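Side-chain contact in At5g01750 protein (Arabidopsis thaliana, PDB 1ZXU), which is of unknown function but might be related to the phospholipid scramblases and tubby-like membrane-tethered transcription factors: residues A[193-197]-A[198-202]. Residues are numbered along the deposited sequence; the frame is centred on the assembly and turned at random.
Sequences PNVDY and AFIAS
An aspartate N-cap starts helix 197-211: D196 turns its carboxylate back over the first turn, and OD1 accepts from F199 N at 2.9 Å. That bond is nearly straight (165°), although the N-H meets OD1 from above the carboxylate plane. A198 N gives the same oxygen a second, weak bond. With CG anti to the backbone N (chi1 -174°), CG lies beside the carbonyl carbon and OD1 faces both amides. F199 CB packs 3.8 Å from D196 CB, its ring plane 79° from the carboxylate. The main chain takes over from there, I200 N bonding to D196 O at 3.1 Å and A201 N to Y197 O at 2.9 Å. This helix closes the chain of a tubby-like fold, running through the inside of a 12-stranded antiparallel barrel. The Y197 ring meets Y32 edge-to-face. On the loop side, V195 CG1 packs 3.7 Å from I200 CG1, the two side chains crossing at about a right angle, and V168 touches both. OD2 of D196 accepts from the backbone amides of V27, V28 and D29, tying residues near the start of the modelled chain to the helix start. Replacing D196 by an alanine would probably leave F199 N, the weakly bound A198 N and those three amides without their acceptor.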
loop_
_atom_site.group_PDB
_atom_site.type_symbol
_atom_site.label_atom_id
_atom_site.label_comp_id
_atom_site.label_asym_id
_atom_site.label_seq_id
_atom_site.Cartn_x
_atom_site.Cartn_y
_atom_site.Cartn_z
ATOM N N PRO A 193 7.464 -6.793 11.721
ATOM C CA PRO A 193 8.710 -7.286 11.163
ATOM C C PRO A 193 8.531 -8.270 10.035
ATOM O O PRO A 193 7.648 -9.152 10.046
ATOM C CB PRO A 193 9.377 -7.964 12.400
ATOM C CG PRO A 193 8.841 -7.207 13.554
ATOM C CD PRO A 193 7.380 -7.045 13.172
ATOM N N ASN A 194 9.368 -8.118 8.993
ATOM C CA ASN A 194 9.379 -8.992 7.818
ATOM C C ASN A 194 8.162 -8.922 6.897
ATOM O O ASN A 194 7.955 -9.759 6.043
ATOM C CB ASN A 194 9.655 -10.479 8.227
ATOM C CG ASN A 194 10.963 -10.626 8.956
ATOM O OD1 ASN A 194 11.013 -11.160 10.057
ATOM N ND2 ASN A 194 12.025 -10.117 8.360
ATOM N N VAL A 195 7.319 -7.920 7.130
ATOM C CA VAL A 195 6.222 -7.661 6.223
ATOM C C VAL A 195 6.711 -6.608 5.199
ATOM O O VAL A 195 7.398 -5.652 5.551
ATOM C CB VAL A 195 5.065 -7.067 7.042
ATOM C CG1 VAL A 195 3.907 -6.545 6.141
ATOM C CG2 VAL A 195 4.509 -8.132 8.016
ATOM N N ASP A 196 6.275 -6.775 3.965
ATOM C CA ASP A 196 6.733 -5.912 2.865
ATOM C C ASP A 196 6.124 -4.528 3.017
ATOM O O ASP A 196 4.904 -4.365 2.888
ATOM C CB ASP A 196 6.291 -6.600 1.584
ATOM C CG ASP A 196 6.808 -5.921 0.330
ATOM O OD1 ASP A 196 6.806 -4.680 0.292
ATOM O OD2 ASP A 196 7.169 -6.646 -0.615
ATOM N N TYR A 197 6.952 -3.534 3.335
ATOM C CA TYR A 197 6.349 -2.213 3.627
ATOM C C TYR A 197 5.953 -1.456 2.336
ATOM O O TYR A 197 5.178 -0.478 2.391
ATOM C CB TYR A 197 7.209 -1.378 4.618
ATOM C CG TYR A 197 8.522 -0.794 4.076
ATOM C CD1 TYR A 197 8.517 0.340 3.234
ATOM C CD2 TYR A 197 9.750 -1.370 4.475
ATOM C CE1 TYR A 197 9.725 0.907 2.784
ATOM C CE2 TYR A 197 10.953 -0.806 4.024
ATOM C CZ TYR A 197 10.908 0.316 3.168
ATOM O OH TYR A 197 12.093 0.895 2.690
ATOM N N ALA A 198 6.476 -1.891 1.189
ATOM C CA ALA A 198 6.001 -1.275 -0.082
ATOM C C ALA A 198 4.600 -1.794 -0.354
ATOM O O ALA A 198 3.699 -1.066 -0.757
ATOM C CB ALA A 198 6.924 -1.568 -1.258
ATOM N N PHE A 199 4.412 -3.070 -0.079
ATOM C CA PHE A 199 3.054 -3.628 -0.210
ATOM C C PHE A 199 2.071 -2.866 0.723
ATOM O O PHE A 199 1.027 -2.378 0.286
ATOM C CB PHE A 199 3.143 -5.109 0.177
ATOM C CG PHE A 199 1.790 -5.764 0.336
ATOM C CD1 PHE A 199 0.824 -5.703 -0.699
ATOM C CD2 PHE A 199 1.454 -6.378 1.553
ATOM C CE1 PHE A 199 -0.429 -6.294 -0.563
ATOM C CE2 PHE A 199 0.230 -7.006 1.683
ATOM C CZ PHE A 199 -0.752 -6.944 0.656
ATOM N N ILE A 200 2.409 -2.720 1.999
ATOM C CA ILE A 200 1.518 -1.985 2.884
ATOM C C ILE A 200 1.282 -0.500 2.449
ATOM O O ILE A 200 0.149 -0.003 2.468
ATOM C CB ILE A 200 2.006 -2.056 4.337
ATOM C CG1 ILE A 200 2.173 -3.536 4.759
ATOM C CG2 ILE A 200 1.021 -1.215 5.195
ATOM C CD1 ILE A 200 0.871 -4.361 4.704
ATOM N N ALA A 201 2.340 0.151 1.969
ATOM C CA ALA A 201 2.235 1.540 1.501
ATOM C C ALA A 201 1.269 1.547 0.314
ATOM O O ALA A 201 0.447 2.439 0.249
ATOM C CB ALA A 201 3.607 2.058 1.021
ATOM N N SER A 202 1.301 0.534 -0.567
ATOM C CA SER A 202 0.329 0.588 -1.651
ATOM C C SER A 202 -1.124 0.476 -1.182
ATOM O O SER A 202 -2.054 1.082 -1.765
ATOM C CB SER A 202 0.653 -0.492 -2.714
ATOM O OG SER A 202 0.222 -1.758 -2.238
#